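GTP cyclohydrolase 1 type 2 homolog (Thermus thermophilus, PDB 2YYB) is of unknown function but belongs to the GTP cyclohydrolase I type 2/NIF3 family and probably binds divalent metal cations. Local coordinates at residues Asp183-Gly188 with Leu203-Ala208; Ser170-Gly175 with Thr187-His192. One frame throughout, in Å; residues are numbered along the deposited sequence.

Contact 1 of 2, residues Asp183-Gly188 with Leu203-Ala208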
loop_
_atom_site.group_PDB
_atom_site.type_symbol
_atom_site.label_atom_id
_atom_site.label_comp_id
_atom_site.label_asym_id
_atom_site.label_seq_id
_atom_site.Cartn_x
_atom_site.Cartn_y
_atom_site.Cartn_z
ATOM N N ASP A 183 14.722 -1.469 34.453
ATOM C CA ASP A 183 16.001 -2.036 34.878
ATOM C C ASP A 183 16.150 -3.448 34.345
ATOM O O ASP A 183 17.267 -3.979 34.228
ATOM C CB ASP A 183 16.109 -2.087 36.407
ATOM C CG ASP A 183 15.839 -0.748 37.059
ATOM O OD1 ASP A 183 16.139 0.294 36.421
ATOM O OD2 ASP A 183 15.344 -0.747 38.215
ATOM N N LEU A 184 15.006 -4.057 34.048
ATOM C CA LEU A 184 14.960 -5.417 33.539
ATOM C C LEU A 184 13.819 -5.580 32.564
ATOM O O LEU A 184 12.788 -4.901 32.668
ATOM C CB LEU A 184 14.776 -6.413 34.680
ATOM C CG LEU A 184 14.437 -7.852 34.281
ATOM C CD1 LEU A 184 15.476 -8.412 33.352
ATOM C CD2 LEU A 184 14.360 -8.704 35.526
ATOM N N PHE A 185 14.024 -6.484 31.612
ATOM C CA PHE A 185 13.035 -6.801 30.595
ATOM C C PHE A 185 12.917 -8.318 30.574
ATOM O O PHE A 185 13.924 -9.033 30.499
ATOM C CB PHE A 185 13.483 -6.279 29.234
ATOM C CG PHE A 185 12.556 -6.645 28.100
ATOM C CD1 PHE A 185 11.221 -6.268 28.120
ATOM C CD2 PHE A 185 13.035 -7.331 26.987
ATOM C CE1 PHE A 185 10.380 -6.567 27.044
ATOM C CE2 PHE A 185 12.200 -7.628 25.916
ATOM C CZ PHE A 185 10.872 -7.245 25.945
ATOM N N VAL A 186 11.683 -8.796 30.671
ATOM C CA VAL A 186 11.401 -10.219 30.678
ATOM C C VAL A 186 10.620 -10.601 29.438
ATOM O O VAL A 186 9.603 -9.988 29.136
ATOM C CB VAL A 186 10.541 -10.605 31.884
ATOM C CG1 VAL A 186 10.277 -12.110 31.876
ATOM C CG2 VAL A 186 11.237 -10.186 33.166
ATOM N N THR A 187 11.099 -11.605 28.717
ATOM C CA THR A 187 10.390 -12.069 27.538
ATOM C C THR A 187 10.730 -13.543 27.352
ATOM O O THR A 187 11.427 -14.125 28.185
ATOM C CB THR A 187 10.744 -11.217 26.275
ATOM O OG1 THR A 187 9.796 -11.492 25.235
ATOM C CG2 THR A 187 12.138 -11.520 25.787
ATOM N N GLY A 188 10.240 -14.167 26.290
ATOM C CA GLY A 188 10.541 -15.573 26.124
ATOM C C GLY A 188 11.629 -15.974 25.147
ATOM O O GLY A 188 12.559 -16.677 25.511
ATOM N N LEU A 203 21.099 -2.893 28.942
ATOM C CA LEU A 203 19.807 -3.470 29.273
ATOM C C LEU A 203 19.995 -4.822 29.948
ATOM O O LEU A 203 20.939 -5.554 29.666
ATOM C CB LEU A 203 18.993 -3.668 27.998
ATOM C CG LEU A 203 17.734 -2.848 27.732
ATOM C CD1 LEU A 203 17.971 -1.387 28.006
ATOM C CD2 LEU A 203 17.325 -3.046 26.286
ATOM N N ASN A 204 19.100 -5.134 30.867
ATOM C CA ASN A 204 19.121 -6.419 31.537
ATOM C C ASN A 204 17.973 -7.125 30.851
ATOM O O ASN A 204 16.870 -6.561 30.757
ATOM C CB ASN A 204 18.796 -6.275 33.024
ATOM C CG ASN A 204 20.016 -5.988 33.877
ATOM O OD1 ASN A 204 19.892 -5.379 34.947
ATOM N ND2 ASN A 204 21.196 -6.436 33.428
ATOM N N VAL A 205 18.221 -8.331 30.349
ATOM C CA VAL A 205 17.163 -9.069 29.679
ATOM C C VAL A 205 17.210 -10.524 30.072
ATOM O O VAL A 205 18.285 -11.125 30.094
ATOM C CB VAL A 205 17.281 -8.995 28.131
ATOM C CG1 VAL A 205 16.150 -9.794 27.484
ATOM C CG2 VAL A 205 17.246 -7.563 27.673
ATOM N N ILE A 206 16.047 -11.085 30.393
ATOM C CA ILE A 206 15.958 -12.500 30.761
ATOM C C ILE A 206 15.022 -13.189 29.762
ATOM O O ILE A 206 13.869 -12.768 29.595
ATOM C CB ILE A 206 15.338 -12.722 32.183
ATOM C CG1 ILE A 206 16.152 -12.011 33.265
ATOM C CG2 ILE A 206 15.269 -14.221 32.484
ATOM C CD1 ILE A 206 17.466 -12.667 33.553
ATOM N N TYR A 207 15.520 -14.234 29.105
ATOM C CA TYR A 207 14.729 -15.012 28.133
ATOM C C TYR A 207 14.303 -16.309 28.811
ATOM O O TYR A 207 15.129 -17.183 29.048
ATOM C CB TYR A 207 15.562 -15.320 26.875
ATOM C CG TYR A 207 15.881 -14.078 26.086
ATOM C CD1 TYR A 207 14.864 -13.342 25.481
ATOM C CD2 TYR A 207 17.189 -13.582 26.011
ATOM C CE1 TYR A 207 15.134 -12.138 24.826
ATOM C CE2 TYR A 207 17.467 -12.372 25.351
ATOM C CZ TYR A 207 16.431 -11.662 24.771
ATOM O OH TYR A 207 16.667 -10.458 24.162
ATOM N N ALA A 208 13.013 -16.430 29.119
ATOM C CA ALA A 208 12.518 -17.617 29.810
ATOM C C ALA A 208 11.777 -18.660 28.961
ATOM O O ALA A 208 11.113 -19.552 29.505
ATOM C CB ALA A 208 11.652 -17.184 30.986
#
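Phe185 and Thr187 exchange backbone hydrogen bonds with Asn204, Ile206 and Ala208, joining strands 184-187 and 204-207 in parallel, with axes 4.7 Å apart. Phe185 N donates a hydrogen bond to Asn204 O at 3.0 Å, bent to an N-H...O angle of 135°. Ile206 N donates in turn to Phe185 O at 3.0 Å. The bond from Thr187 N to Ile206 O, 3.1 Å, is nearly straight at 174°. Ala208 N closes the series on Thr187 O at 2.9 Å. Leu184 and Val186 turn their backbone bonds the other way, to Thr165, Ile167 and Val169. On one face, Leu184 CD1 lies 3.7 Å from Ile206 CG1. On the other, Phe185 CD2 lies 4.0 Å from Val205 CG1, and the Thr187 methyl CG2 lies against CD1 and CE1 of Tyr207. Thr187 OG1 stands anti to the backbone N (chi1 -166°), turned from that ring, and hydrogen-bonds to Val169 O. Asp183 OD2 is held by the backbone N atoms of Glu164 and Thr165. The two strands, joined through helix 195-200 as a beta-alpha-beta unit, are the inner strands of a four-stranded mixed sheet, flanked by 166-169 and 154-157, and Leu184 and Ile206 pack on helix 141-147.

Contact 2 of 2, residues Ser170-Gly175 with Thr187-His192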
loop_
_atom_site.group_PDB
_atom_site.type_symbol
_atom_site.label_atom_id
_atom_site.label_comp_id
_atom_site.label_asym_id
_atom_site.label_seq_id
_atom_site.Cartn_x
_atom_site.Cartn_y
_atom_site.Cartn_z
ATOM N N SER A 170 5.722 -11.633 27.207
ATOM C CA SER A 170 5.938 -13.030 26.844
ATOM C C SER A 170 6.003 -13.312 25.348
ATOM O O SER A 170 5.528 -12.539 24.531
ATOM C CB SER A 170 4.845 -13.896 27.472
ATOM O OG SER A 170 3.581 -13.628 26.879
ATOM N N GLY A 171 6.597 -14.448 25.009
ATOM C CA GLY A 171 6.730 -14.837 23.617
ATOM C C GLY A 171 7.937 -14.191 22.965
ATOM O O GLY A 171 9.056 -14.308 23.455
ATOM N N SER A 172 7.698 -13.501 21.856
ATOM C CA SER A 172 8.752 -12.821 21.108
ATOM C C SER A 172 8.656 -11.324 21.298
ATOM O O SER A 172 8.095 -10.626 20.452
ATOM C CB SER A 172 8.650 -13.132 19.605
ATOM O OG SER A 172 9.133 -14.428 19.309
ATOM N N GLY A 173 9.220 -10.828 22.388
ATOM C CA GLY A 173 9.147 -9.404 22.637
ATOM C C GLY A 173 10.345 -8.594 22.191
ATOM O O GLY A 173 10.294 -7.368 22.218
ATOM N N THR A 174 11.417 -9.259 21.770
ATOM C CA THR A 174 12.618 -8.541 21.340
ATOM C C THR A 174 12.338 -7.366 20.423
ATOM O O THR A 174 12.996 -6.336 20.524
ATOM C CB THR A 174 13.629 -9.450 20.630
ATOM O OG1 THR A 174 12.967 -10.182 19.592
ATOM C CG2 THR A 174 14.289 -10.392 21.628
ATOM N N GLY A 175 11.371 -7.511 19.529
ATOM C CA GLY A 175 11.055 -6.410 18.643
ATOM C C GLY A 175 10.830 -5.128 19.427
ATOM O O GLY A 175 11.086 -4.033 18.913
ATOM N N THR A 187 11.099 -11.605 28.717
ATOM C CA THR A 187 10.390 -12.069 27.538
ATOM C C THR A 187 10.730 -13.543 27.352
ATOM O O THR A 187 11.427 -14.125 28.185
ATOM C CB THR A 187 10.744 -11.217 26.275
ATOM O OG1 THR A 187 9.796 -11.492 25.235
ATOM C CG2 THR A 187 12.138 -11.520 25.787
ATOM N N GLY A 188 10.240 -14.167 26.290
ATOM C CA GLY A 188 10.541 -15.573 26.124
ATOM C C GLY A 188 11.629 -15.974 25.147
ATOM O O GLY A 188 12.559 -16.677 25.511
ATOM N N GLU A 189 11.526 -15.523 23.901
ATOM C CA GLU A 189 12.481 -15.934 22.881
ATOM C C GLU A 189 13.567 -14.922 22.552
ATOM O O GLU A 189 13.281 -13.754 22.285
ATOM C CB GLU A 189 11.716 -16.317 21.606
ATOM C CG GLU A 189 12.276 -17.545 20.901
ATOM C CD GLU A 189 11.293 -18.164 19.889
ATOM O OE1 GLU A 189 11.594 -19.251 19.340
ATOM O OE2 GLU A 189 10.222 -17.570 19.649
ATOM N N PRO A 190 14.837 -15.365 22.569
ATOM C CA PRO A 190 16.014 -14.548 22.276
ATOM C C PRO A 190 16.326 -14.493 20.773
ATOM O O PRO A 190 16.235 -15.504 20.074
ATOM C CB PRO A 190 17.111 -15.267 23.044
ATOM C CG PRO A 190 16.766 -16.685 22.804
ATOM C CD PRO A 190 15.258 -16.684 23.074
ATOM N N LYS A 191 16.708 -13.320 20.286
ATOM C CA LYS A 191 17.051 -13.153 18.877
ATOM C C LYS A 191 18.499 -12.690 18.707
ATOM O O LYS A 191 18.942 -11.756 19.369
ATOM C CB LYS A 191 16.108 -12.139 18.220
ATOM C CG LYS A 191 14.832 -12.746 17.656
ATOM C CD LYS A 191 13.803 -11.686 17.179
ATOM C CE LYS A 191 14.361 -10.704 16.140
ATOM N NZ LYS A 191 15.004 -11.360 14.949
ATOM N N HIS A 192 19.238 -13.347 17.824
ATOM C CA HIS A 192 20.610 -12.952 17.585
ATOM C C HIS A 192 20.686 -11.460 17.224
ATOM O O HIS A 192 21.537 -10.731 17.724
ATOM C CB HIS A 192 21.207 -13.766 16.442
ATOM C CG HIS A 192 22.567 -13.298 16.019
ATOM N ND1 HIS A 192 23.715 -13.586 16.729
ATOM C CD2 HIS A 192 22.957 -12.519 14.979
ATOM C CE1 HIS A 192 24.749 -13.007 16.143
ATOM N NE2 HIS A 192 24.316 -12.352 15.081
#
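Gly171 O turns to the backbone of Gly188 and Glu189, where the loops after strands 166-169 and 184-187 run alongside each other. Its main bond comes from Glu189 N at 2.8 Å, with an N-H...O angle of 158°. Gly188 N adds a weak one at 3.1 Å. At phi 83° and psi -125° the Gly171 backbone has no place for a CB beside Ser170 O and calls for glycine. Thr187 OG1, which also bonds to Val169 O, accepts a hydrogen bond from Gly173 N at 3.0 Å, tying the end of its strand to the adjoining loop. Farther along, the side chains of Thr174 and Lys191 cross. The aliphatic part of Lys191 passes the hydroxyl of Thr174, while its chain bends at chi3 and chi4 and NZ bonds to Ser193 OG. The methyl CG2 of Thr174 comes within 3.6 Å of Glu189 O. Ser172 OG lies 3.3 Å from Glu189 OE2. Glu189 OE1 is hydrogen-bonded to His192 N of the second subunit, another copy of the protein. Thr174 and Pro190 rest on Tyr207 of strand 204-207, and helix 210-213 borders the contact, with Ser170 on Thr213 and both Ser172 and Glu189 on His210.

In the fold
Contact 1 forms the middle of the four-stranded sheet, and contact 2 lies at the C-terminal ends of its strands 166-169 and 184-187. Their centres are 9 Å apart, and they share Thr187 and Gly188. Tyr207 of contact 1 joins them further: its CD2 is 3.4 Å from Pro190 CB, and its OH is 3.5 Å from Thr174 CG2. Both contacts approach the predicted metal site. Gly188 lies about 5 Å from the His210 side chain. The side chains of Glu189 and His210 are about 3 Å apart, as are those of Ser170 and Asp101. His210 and Asp101 are predicted ligands of one metal. The loops at this end of the sheet therefore probably border the metal-binding pocket.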